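Long-range contacts in alpha-glucosidase YIHQ (Escherichia coli, PDB 5AEG), which hydrolyses sulfoquinovosyl diacylglycerides and simple sulfoquinovosides such as sulfoquinovosyl glycerol to release sulfoquinovose, which feeds sulfoglycolysis: residues S87-I95 with L105-H114; Y193-N204 with A216-E227. All blocks are in the same frame, centred on the assembly; numbering follows the deposited sequence.

Contact 1 of 2, residues S87-I95 with L105-H114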
loop_
_atom_site.group_PDB
_atom_site.type_symbol
_atom_site.label_atom_id
_atom_site.label_comp_id
_atom_site.label_asym_id
_atom_site.label_seq_id
_atom_site.Cartn_x
_atom_site.Cartn_y
_atom_site.Cartn_z
ATOM N N SER A 87 13.266 -9.976 -41.762
ATOM C CA SER A 87 13.887 -11.274 -41.632
ATOM C C SER A 87 14.551 -11.560 -40.322
ATOM O O SER A 87 14.842 -12.717 -40.072
ATOM C CB SER A 87 15.004 -11.461 -42.703
ATOM O OG SER A 87 16.066 -10.570 -42.446
ATOM N N ASP A 88 14.777 -10.530 -39.508
ATOM C CA ASP A 88 15.798 -10.523 -38.441
ATOM C C ASP A 88 15.229 -10.209 -37.016
ATOM O O ASP A 88 15.977 -10.279 -36.073
ATOM C CB ASP A 88 16.912 -9.453 -38.759
ATOM C CG ASP A 88 16.309 -8.000 -39.032
ATOM O OD1 ASP A 88 15.063 -7.915 -39.208
ATOM O OD2 ASP A 88 17.014 -6.941 -39.142
ATOM N N ILE A 89 13.969 -9.792 -36.867
ATOM C CA ILE A 89 13.443 -9.313 -35.555
ATOM C C ILE A 89 12.197 -10.122 -35.282
ATOM O O ILE A 89 11.289 -10.136 -36.124
ATOM C CB ILE A 89 13.092 -7.792 -35.639
ATOM C CG1 ILE A 89 14.248 -7.028 -36.247
ATOM C CG2 ILE A 89 12.718 -7.207 -34.253
ATOM C CD1 ILE A 89 13.797 -5.812 -37.052
ATOM N N SER A 90 12.116 -10.757 -34.115
ATOM C CA SER A 90 10.978 -11.550 -33.832
ATOM C C SER A 90 10.743 -11.703 -32.343
ATOM O O SER A 90 11.655 -11.449 -31.481
ATOM C CB SER A 90 11.159 -12.964 -34.480
ATOM O OG SER A 90 12.259 -13.580 -33.925
ATOM N N ALA A 91 9.538 -12.179 -32.038
ATOM C CA ALA A 91 9.237 -12.590 -30.661
ATOM C C ALA A 91 8.190 -13.713 -30.687
ATOM O O ALA A 91 7.437 -13.791 -31.631
ATOM C CB ALA A 91 8.648 -11.379 -29.892
ATOM N N THR A 92 8.072 -14.476 -29.632
ATOM C CA THR A 92 7.018 -15.527 -29.569
ATOM C C THR A 92 6.057 -15.251 -28.419
ATOM O O THR A 92 6.469 -14.780 -27.352
ATOM C CB THR A 92 7.562 -16.936 -29.341
ATOM O OG1 THR A 92 8.314 -16.894 -28.179
ATOM C CG2 THR A 92 8.499 -17.377 -30.479
ATOM N N LEU A 93 4.789 -15.510 -28.661
ATOM C CA LEU A 93 3.749 -15.396 -27.640
ATOM C C LEU A 93 3.051 -16.717 -27.545
ATOM O O LEU A 93 2.455 -17.181 -28.539
ATOM C CB LEU A 93 2.752 -14.302 -28.023
ATOM C CG LEU A 93 1.501 -14.209 -27.119
ATOM C CD1 LEU A 93 1.940 -13.784 -25.714
ATOM C CD2 LEU A 93 0.454 -13.309 -27.686
ATOM N N ASN A 94 3.196 -17.379 -26.414
ATOM C CA ASN A 94 2.453 -18.553 -26.107
ATOM C C ASN A 94 1.173 -18.204 -25.348
ATOM O O ASN A 94 1.213 -17.443 -24.343
ATOM C CB ASN A 94 3.292 -19.517 -25.275
ATOM C CG ASN A 94 3.175 -20.922 -25.792
ATOM O OD1 ASN A 94 4.002 -21.323 -26.611
ATOM N ND2 ASN A 94 2.092 -21.644 -25.415
ATOM N N ILE A 95 0.081 -18.811 -25.782
ATOM C CA ILE A 95 -1.262 -18.611 -25.236
ATOM C C ILE A 95 -1.754 -19.967 -24.781
ATOM O O ILE A 95 -1.745 -20.982 -25.568
ATOM C CB ILE A 95 -2.202 -18.084 -26.279
ATOM C CG1 ILE A 95 -1.698 -16.779 -26.830
ATOM C CG2 ILE A 95 -3.656 -17.903 -25.756
ATOM C CD1 ILE A 95 -2.591 -16.231 -27.945
ATOM N N LEU A 105 -0.432 -15.649 -20.812
ATOM C CA LEU A 105 0.293 -15.149 -21.990
ATOM C C LEU A 105 1.750 -15.092 -21.657
ATOM O O LEU A 105 2.154 -14.496 -20.644
ATOM C CB LEU A 105 -0.179 -13.776 -22.464
ATOM C CG LEU A 105 -1.641 -13.539 -22.781
ATOM C CD1 LEU A 105 -1.773 -12.127 -23.396
ATOM C CD2 LEU A 105 -2.201 -14.579 -23.734
ATOM N N GLU A 106 2.576 -15.737 -22.470
ATOM C CA GLU A 106 4.007 -15.802 -22.195
ATOM C C GLU A 106 4.741 -15.262 -23.412
ATOM O O GLU A 106 4.770 -15.917 -24.475
ATOM C CB GLU A 106 4.452 -17.234 -21.917
ATOM C CG GLU A 106 3.997 -17.810 -20.602
ATOM C CD GLU A 106 4.154 -19.325 -20.595
ATOM O OE1 GLU A 106 3.507 -19.985 -21.436
ATOM O OE2 GLU A 106 4.935 -19.832 -19.791
ATOM N N LEU A 107 5.401 -14.113 -23.240
ATOM C CA LEU A 107 6.053 -13.424 -24.336
ATOM C C LEU A 107 7.544 -13.569 -24.162
ATOM O O LEU A 107 8.073 -13.321 -23.076
ATOM C CB LEU A 107 5.699 -11.970 -24.259
ATOM C CG LEU A 107 5.149 -11.291 -25.443
ATOM C CD1 LEU A 107 4.665 -9.901 -24.989
ATOM C CD2 LEU A 107 6.225 -11.247 -26.508
ATOM N N GLN A 108 8.258 -13.938 -25.234
ATOM C CA GLN A 108 9.710 -13.960 -25.188
ATOM C C GLN A 108 10.326 -13.350 -26.463
ATOM O O GLN A 108 10.052 -13.825 -27.547
ATOM C CB GLN A 108 10.176 -15.401 -24.916
ATOM C CG GLN A 108 11.696 -15.637 -24.907
ATOM C CD GLN A 108 12.434 -14.832 -23.815
ATOM O OE1 GLN A 108 12.327 -15.122 -22.620
ATOM N NE2 GLN A 108 13.158 -13.772 -24.223
ATOM N N ASN A 109 11.114 -12.278 -26.330
ATOM C CA ASN A 109 11.707 -11.611 -27.457
ATOM C C ASN A 109 12.857 -12.538 -27.961
ATOM O O ASN A 109 13.419 -13.313 -27.171
ATOM C CB ASN A 109 12.257 -10.245 -27.114
ATOM C CG ASN A 109 11.165 -9.222 -26.884
ATOM O OD1 ASN A 109 9.995 -9.502 -27.097
ATOM N ND2 ASN A 109 11.559 -8.004 -26.448
ATOM N N ASP A 110 13.151 -12.417 -29.245
ATOM C CA ASP A 110 14.241 -13.176 -29.922
ATOM C C ASP A 110 15.522 -13.207 -29.181
ATOM O O ASP A 110 16.121 -14.214 -28.991
ATOM C CB ASP A 110 14.480 -12.614 -31.358
ATOM C CG ASP A 110 14.681 -11.036 -31.435
ATOM O OD1 ASP A 110 14.642 -10.301 -30.354
ATOM O OD2 ASP A 110 14.801 -10.458 -32.596
ATOM N N ASN A 111 15.982 -12.076 -28.711
ATOM C CA ASN A 111 17.145 -12.110 -27.816
ATOM C C ASN A 111 17.062 -11.071 -26.699
ATOM O O ASN A 111 16.293 -10.035 -26.823
ATOM C CB ASN A 111 18.400 -11.931 -28.657
ATOM C CG ASN A 111 18.453 -10.587 -29.339
ATOM O OD1 ASN A 111 18.720 -9.556 -28.713
ATOM N ND2 ASN A 111 18.197 -10.575 -30.611
ATOM N N LEU A 112 17.927 -11.313 -25.706
ATOM C CA LEU A 112 18.067 -10.501 -24.498
ATOM C C LEU A 112 18.342 -9.054 -24.803
ATOM O O LEU A 112 17.979 -8.223 -23.996
ATOM C CB LEU A 112 19.197 -11.006 -23.553
ATOM C CG LEU A 112 18.972 -12.180 -22.590
ATOM C CD1 LEU A 112 20.225 -12.359 -21.721
ATOM C CD2 LEU A 112 17.738 -12.012 -21.705
ATOM N N ASN A 113 18.910 -8.717 -25.975
ATOM C CA ASN A 113 19.214 -7.317 -26.251
ATOM C C ASN A 113 17.998 -6.491 -26.524
ATOM O O ASN A 113 18.031 -5.285 -26.404
ATOM C CB ASN A 113 20.214 -7.158 -27.396
ATOM C CG ASN A 113 21.548 -7.760 -27.035
ATOM O OD1 ASN A 113 22.108 -7.394 -26.028
ATOM N ND2 ASN A 113 21.960 -8.774 -27.746
ATOM N N HIS A 114 16.917 -7.159 -26.886
ATOM C CA HIS A 114 15.677 -6.432 -27.111
ATOM C C HIS A 114 14.984 -6.406 -25.751
ATOM O O HIS A 114 14.164 -7.263 -25.439
ATOM C CB HIS A 114 14.814 -7.074 -28.179
ATOM C CG HIS A 114 15.293 -6.774 -29.560
ATOM N ND1 HIS A 114 15.305 -7.715 -30.561
ATOM C CD2 HIS A 114 15.816 -5.650 -30.097
ATOM C CE1 HIS A 114 15.790 -7.178 -31.667
ATOM N NE2 HIS A 114 16.073 -5.917 -31.423
HETATM O O HOH W 1 17.076 -9.130 -33.855
HETATM O O HOH W 2 6.694 -17.403 -25.777
#

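Contact 2 of 2, residues Y193-N204 with A216-E227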
loop_
_atom_site.group_PDB
_atom_site.type_symbol
_atom_site.label_atom_id
_atom_site.label_comp_id
_atom_site.label_asym_id
_atom_site.label_seq_id
_atom_site.Cartn_x
_atom_site.Cartn_y
_atom_site.Cartn_z
ATOM N N TYR A 193 -12.464 -8.729 -15.267
ATOM C CA TYR A 193 -11.327 -9.586 -15.246
ATOM C C TYR A 193 -10.243 -8.840 -14.481
ATOM O O TYR A 193 -10.327 -7.613 -14.343
ATOM C CB TYR A 193 -10.830 -9.934 -16.627
ATOM C CG TYR A 193 -10.235 -8.812 -17.453
ATOM C CD1 TYR A 193 -8.894 -8.431 -17.285
ATOM C CD2 TYR A 193 -10.962 -8.150 -18.422
ATOM C CE1 TYR A 193 -8.339 -7.407 -18.068
ATOM C CE2 TYR A 193 -10.395 -7.166 -19.236
ATOM C CZ TYR A 193 -9.038 -6.793 -19.009
ATOM O OH TYR A 193 -8.456 -5.740 -19.751
ATOM N N TYR A 194 -9.243 -9.574 -14.096
ATOM C CA TYR A 194 -7.993 -8.952 -13.608
ATOM C C TYR A 194 -6.906 -9.390 -14.501
ATOM O O TYR A 194 -6.972 -10.499 -15.096
ATOM C CB TYR A 194 -7.664 -9.406 -12.172
ATOM C CG TYR A 194 -7.215 -10.871 -11.886
ATOM C CD1 TYR A 194 -5.965 -11.344 -12.268
ATOM C CD2 TYR A 194 -8.031 -11.768 -11.189
ATOM C CE1 TYR A 194 -5.594 -12.667 -12.030
ATOM C CE2 TYR A 194 -7.635 -13.094 -10.944
ATOM C CZ TYR A 194 -6.431 -13.544 -11.400
ATOM O OH TYR A 194 -5.950 -14.836 -11.196
ATOM N N CYS A 195 -5.885 -8.536 -14.606
ATOM C CA CYS A 195 -4.629 -8.902 -15.273
ATOM C C CYS A 195 -3.453 -8.755 -14.317
ATOM O O CYS A 195 -3.317 -7.693 -13.699
ATOM C CB CYS A 195 -4.465 -7.981 -16.444
ATOM S SG CYS A 195 -2.862 -8.092 -17.256
ATOM N N HIS A 196 -2.671 -9.807 -14.135
ATOM C CA HIS A 196 -1.511 -9.805 -13.255
ATOM C C HIS A 196 -0.235 -10.142 -14.048
ATOM O O HIS A 196 -0.212 -11.138 -14.799
ATOM C CB HIS A 196 -1.659 -10.801 -12.134
ATOM C CG HIS A 196 -0.440 -10.881 -11.270
ATOM N ND1 HIS A 196 -0.004 -9.809 -10.521
ATOM C CD2 HIS A 196 0.490 -11.854 -11.111
ATOM C CE1 HIS A 196 1.106 -10.139 -9.891
ATOM N NE2 HIS A 196 1.441 -11.375 -10.249
ATOM N N VAL A 197 0.806 -9.333 -13.913
ATOM C CA VAL A 197 2.057 -9.501 -14.690
ATOM C C VAL A 197 3.153 -9.946 -13.702
ATOM O O VAL A 197 3.372 -9.350 -12.618
ATOM C CB VAL A 197 2.438 -8.271 -15.476
ATOM C CG1 VAL A 197 3.776 -8.420 -16.225
ATOM C CG2 VAL A 197 1.353 -7.831 -16.436
ATOM N N ASP A 198 3.862 -11.002 -14.044
ATOM C CA ASP A 198 4.825 -11.565 -13.099
ATOM C C ASP A 198 6.077 -10.737 -12.990
ATOM O O ASP A 198 6.772 -10.780 -11.977
ATOM C CB ASP A 198 5.285 -12.985 -13.487
ATOM C CG ASP A 198 4.269 -14.029 -13.195
ATOM O OD1 ASP A 198 3.264 -13.819 -12.474
ATOM O OD2 ASP A 198 4.512 -15.149 -13.663
ATOM N N ASN A 199 6.392 -9.971 -13.969
ATOM C CA ASN A 199 7.706 -9.320 -13.914
ATOM C C ASN A 199 7.873 -8.303 -12.751
ATOM O O ASN A 199 6.874 -7.773 -12.237
ATOM C CB ASN A 199 7.832 -8.531 -15.183
ATOM C CG ASN A 199 7.725 -9.381 -16.449
ATOM O OD1 ASN A 199 6.743 -10.127 -16.636
ATOM N ND2 ASN A 199 8.723 -9.183 -17.365
ATOM N N SER A 200 9.106 -7.947 -12.426
ATOM C CA SER A 200 9.396 -6.858 -11.454
ATOM C C SER A 200 10.248 -5.747 -12.036
ATOM O O SER A 200 10.677 -4.844 -11.342
ATOM C CB SER A 200 9.987 -7.435 -10.176
ATOM O OG SER A 200 11.270 -7.950 -10.467
ATOM N N CYS A 201 10.493 -5.768 -13.338
ATOM C CA CYS A 201 11.125 -4.669 -14.037
ATOM C C CYS A 201 10.308 -3.397 -13.998
ATOM O O CYS A 201 9.109 -3.468 -13.659
ATOM C CB CYS A 201 11.410 -5.061 -15.513
ATOM S SG CYS A 201 9.900 -5.515 -16.422
ATOM N N TYR A 202 10.910 -2.240 -14.366
ATOM C CA TYR A 202 10.141 -1.037 -14.660
ATOM C C TYR A 202 9.022 -1.374 -15.616
ATOM O O TYR A 202 9.268 -2.101 -16.607
ATOM C CB TYR A 202 11.016 0.031 -15.253
ATOM C CG TYR A 202 10.259 1.288 -15.585
ATOM C CD1 TYR A 202 9.620 1.425 -16.790
ATOM C CD2 TYR A 202 10.062 2.334 -14.611
ATOM C CE1 TYR A 202 8.927 2.557 -17.122
ATOM C CE2 TYR A 202 9.345 3.481 -14.954
ATOM C CZ TYR A 202 8.782 3.583 -16.193
ATOM O OH TYR A 202 8.123 4.731 -16.519
ATOM N N MET A 203 7.817 -0.865 -15.356
ATOM C CA MET A 203 6.686 -0.989 -16.306
ATOM C C MET A 203 5.929 0.301 -16.274
ATOM O O MET A 203 6.048 1.051 -15.341
ATOM C CB MET A 203 5.781 -2.167 -15.883
ATOM C CG MET A 203 6.421 -3.511 -16.099
ATOM S SD MET A 203 5.298 -4.892 -15.674
ATOM C CE MET A 203 6.057 -5.397 -14.227
ATOM N N ASN A 204 5.171 0.572 -17.307
ATOM C CA ASN A 204 4.314 1.674 -17.410
ATOM C C ASN A 204 2.994 1.159 -17.980
ATOM O O ASN A 204 2.966 0.638 -19.109
ATOM C CB ASN A 204 4.873 2.752 -18.342
ATOM C CG ASN A 204 4.006 4.007 -18.346
ATOM O OD1 ASN A 204 2.813 3.936 -18.229
ATOM N ND2 ASN A 204 4.603 5.129 -18.521
ATOM N N ALA A 216 3.808 -1.261 -21.135
ATOM C CA ALA A 216 5.220 -1.163 -21.458
ATOM C C ALA A 216 6.073 -1.834 -20.395
ATOM O O ALA A 216 5.899 -1.572 -19.180
ATOM C CB ALA A 216 5.628 0.254 -21.679
ATOM N N LEU A 217 6.964 -2.741 -20.835
ATOM C CA LEU A 217 7.870 -3.414 -19.942
ATOM C C LEU A 217 9.332 -3.170 -20.353
ATOM O O LEU A 217 9.671 -3.179 -21.556
ATOM C CB LEU A 217 7.658 -4.940 -19.883
ATOM C CG LEU A 217 6.333 -5.502 -19.454
ATOM C CD1 LEU A 217 5.429 -5.630 -20.616
ATOM C CD2 LEU A 217 6.558 -6.842 -18.802
ATOM N N TRP A 218 10.197 -2.996 -19.357
ATOM C CA TRP A 218 11.640 -2.898 -19.593
ATOM C C TRP A 218 12.259 -4.253 -19.376
ATOM O O TRP A 218 13.061 -4.472 -18.453
ATOM C CB TRP A 218 12.272 -1.852 -18.703
ATOM C CG TRP A 218 11.874 -0.491 -19.104
ATOM C CD1 TRP A 218 10.873 -0.166 -19.941
ATOM C CD2 TRP A 218 12.383 0.757 -18.578
ATOM N NE1 TRP A 218 10.801 1.188 -20.091
ATOM C CE2 TRP A 218 11.689 1.778 -19.217
ATOM C CE3 TRP A 218 13.408 1.090 -17.685
ATOM C CZ2 TRP A 218 11.972 3.134 -18.990
ATOM C CZ3 TRP A 218 13.677 2.448 -17.434
ATOM C CH2 TRP A 218 12.977 3.440 -18.094
ATOM N N GLU A 219 11.860 -5.211 -20.188
ATOM C CA GLU A 219 12.432 -6.543 -20.139
ATOM C C GLU A 219 12.203 -7.189 -21.526
ATOM O O GLU A 219 11.460 -6.665 -22.347
ATOM C CB GLU A 219 11.822 -7.407 -19.047
ATOM C CG GLU A 219 12.763 -8.448 -18.478
ATOM C CD GLU A 219 12.373 -9.008 -17.136
ATOM O OE1 GLU A 219 11.490 -8.461 -16.391
ATOM O OE2 GLU A 219 12.977 -10.047 -16.799
ATOM N N ASP A 220 12.959 -8.250 -21.777
ATOM C CA ASP A 220 12.848 -9.051 -22.981
ATOM C C ASP A 220 11.871 -10.152 -22.927
ATOM O O ASP A 220 11.673 -10.863 -23.947
ATOM C CB ASP A 220 14.253 -9.662 -23.245
ATOM C CG ASP A 220 14.643 -10.659 -22.153
ATOM O OD1 ASP A 220 14.830 -10.239 -20.998
ATOM O OD2 ASP A 220 14.630 -11.873 -22.387
ATOM N N LYS A 221 11.184 -10.336 -21.789
ATOM C CA LYS A 221 10.164 -11.343 -21.677
ATOM C C LYS A 221 9.059 -10.812 -20.794
ATOM O O LYS A 221 9.273 -9.877 -20.004
ATOM C CB LYS A 221 10.755 -12.603 -21.070
ATOM C CG LYS A 221 11.109 -12.558 -19.573
ATOM C CD LYS A 221 12.119 -13.637 -19.134
ATOM C CE LYS A 221 11.761 -14.376 -17.844
ATOM N NZ LYS A 221 11.663 -13.579 -16.583
ATOM N N ALA A 222 7.881 -11.381 -20.935
ATOM C CA ALA A 222 6.759 -11.032 -20.050
ATOM C C ALA A 222 5.832 -12.189 -19.854
ATOM O O ALA A 222 5.558 -12.940 -20.803
ATOM C CB ALA A 222 6.026 -9.889 -20.650
ATOM N N THR A 223 5.289 -12.311 -18.652
ATOM C CA THR A 223 4.261 -13.294 -18.365
ATOM C C THR A 223 3.070 -12.593 -17.729
ATOM O O THR A 223 3.253 -11.947 -16.666
ATOM C CB THR A 223 4.789 -14.296 -17.365
ATOM O OG1 THR A 223 5.925 -14.986 -17.947
ATOM C CG2 THR A 223 3.711 -15.276 -17.019
ATOM N N LEU A 224 1.911 -12.724 -18.360
ATOM C CA LEU A 224 0.670 -12.099 -17.898
ATOM C C LEU A 224 -0.391 -13.183 -17.651
ATOM O O LEU A 224 -0.525 -14.110 -18.444
ATOM C CB LEU A 224 0.112 -11.161 -18.967
ATOM C CG LEU A 224 1.027 -10.093 -19.528
ATOM C CD1 LEU A 224 1.890 -10.648 -20.680
ATOM C CD2 LEU A 224 0.228 -8.871 -19.960
ATOM N N ARG A 225 -1.183 -13.031 -16.611
ATOM C CA ARG A 225 -2.247 -13.995 -16.291
ATOM C C ARG A 225 -3.518 -13.240 -16.138
ATOM O O ARG A 225 -3.513 -12.138 -15.584
ATOM C CB ARG A 225 -1.993 -14.633 -14.955
ATOM C CG ARG A 225 -0.995 -15.785 -14.955
ATOM C CD ARG A 225 -0.550 -16.027 -13.496
ATOM N NE ARG A 225 0.879 -16.205 -13.438
ATOM C CZ ARG A 225 1.471 -17.322 -13.804
ATOM N NH1 ARG A 225 0.734 -18.354 -14.177
ATOM N NH2 ARG A 225 2.775 -17.403 -13.783
ATOM N N PHE A 226 -4.625 -13.833 -16.599
ATOM C CA PHE A 226 -5.961 -13.208 -16.509
ATOM C C PHE A 226 -6.962 -14.211 -15.951
ATOM O O PHE A 226 -6.841 -15.481 -16.179
ATOM C CB PHE A 226 -6.511 -12.744 -17.836
ATOM C CG PHE A 226 -5.642 -11.832 -18.620
ATOM C CD1 PHE A 226 -4.464 -12.286 -19.192
ATOM C CD2 PHE A 226 -6.032 -10.521 -18.854
ATOM C CE1 PHE A 226 -3.704 -11.464 -19.956
ATOM C CE2 PHE A 226 -5.278 -9.686 -19.634
ATOM C CZ PHE A 226 -4.088 -10.167 -20.186
ATOM N N GLU A 227 -7.912 -13.719 -15.153
ATOM C CA GLU A 227 -9.112 -14.524 -14.824
ATOM C C GLU A 227 -10.264 -13.601 -14.874
ATOM O O GLU A 227 -10.127 -12.413 -14.577
ATOM C CB GLU A 227 -9.119 -15.124 -13.465
ATOM C CG GLU A 227 -8.478 -16.425 -13.279
ATOM C CD GLU A 227 -8.655 -16.985 -11.877
ATOM O OE1 GLU A 227 -7.884 -16.564 -10.973
ATOM O OE2 GLU A 227 -9.457 -17.944 -11.712
HETATM O O HOH W 3 11.062 -9.279 -13.936
#

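Contact 1 of 2, residues S87-I95 with L105-H114
A beta hairpin of the N-terminal galactose mutarotase-like domain pairs Ala91-Ile95 antiparallel with Leu105-Asn109. Thr92 with Gln108 and Asn94 with Glu106 are the hydrogen-bonded pairs, their four N-to-O distances all 2.9 Å; Ala91, Leu93 and Ile95 face Asn109, Leu107 and Leu105 as non-hydrogen-bonded pairs. On the face of these last six, Leu93 CG lies anti to the backbone N (chi1 172°), and CD1 reaches across the strand gap to Leu105 CB at 3.9 Å. Ile95 and Leu105 run side by side, CG1 to CD2 3.8 Å. Beyond the ladder Asp110 takes over the grip on Ser90: its backbone N donates to Ser90 O, while Ser90 N comes from above the carboxylate plane to Asp110 OD2 at 3.1 Å. OD1 of the same carboxylate is held twice, by Asn111 N on the anti side, tilted from the carboxylate plane, and on its syn lone pair by His114 ND1 at 2.7 Å, an almost straight bond (174°) in the imidazole plane that fixes both flat groups. One water joins Asp110 OD2 to Asp88 O; a second, farther along the ladder, bridges Thr92 OG1 and Glu106 O. Strand 79-85 continues the ladder beyond Ala91-Ile95, strand 221-228 beyond Leu105 and Leu107, and strand 39-49 packs Leu39 on Leu107 and Ile41 on Ile89, Asn109 and His114.

Contact 2 of 2, residues Y193-N204 with A216-E227
Glu219 OE1 receives Asn199 ND2 at 3.0 Å and a water that also takes the N-H of Ser200. The amide nitrogen meets this oxygen from above the carboxylate plane and spends its other bond on Lys221 O (2.8 Å), while Asn199 OD1 accepts a weak bond from Thr223 N; one side chain thus ties down the stretch from Glu219 to Thr223, using both the N and the O of its amide. Next to it, Asp198 OD2 offers its syn lone pair to Arg225 NH2 at 2.8 Å, in a salt bridge that lies near the guanidinium plane. The segments form two antiparallel ladders of the galactose mutarotase-like beta domain, Tyr194-Val197 with Leu224-Glu227 and Met203-Asn204 with Ala216-Leu217, the register shifting by one across the loops between. At the far end Tyr194 OH donates to the anti lone pair of Glu227 OE1 (2.6 Å), which Arg102 also bridges. Cys195 SG makes a sulfur-aromatic contact with Phe226, approaching the ring obliquely, 4.1 Å from its centroid. Tyr202 CG stands anti to the backbone N (chi1 179°), laying CD1 over the indole of Trp218, 3.2 Å from its CE2, the Tyr202 ring inclined 36° to the six-membered ring. Replacing Trp218 by an alanine would probably leave Tyr202 without this aromatic surface and deprive Arg116 of its cation-pi partner. Val197 CG1 and Leu217 CD2 meet tip to tip, 4.1 Å apart, joining the apolar sides of both ladders.

From the N terminus, the chain first closes contact 1, strand 89-97 turning back within a few residues into strand 103-109. After strand 116-122 and a long excursion it enters contact 2, where strand 203-206 and strand 212-217 form an inner hairpin nested inside the wider pairing of 193-197 with 221-228. The two contacts follow in series, neither enclosing the other, with centres about 14 Å apart. They are joined laterally: strand 221-228 lies beside strand 103-109, where Leu105 N and Leu107 N probably bond to Leu224 O and Ala222 O. At one end Leu112 and His114 pack on Asp220, joining the turn after strand 103-109 to the loop before strand 221-228.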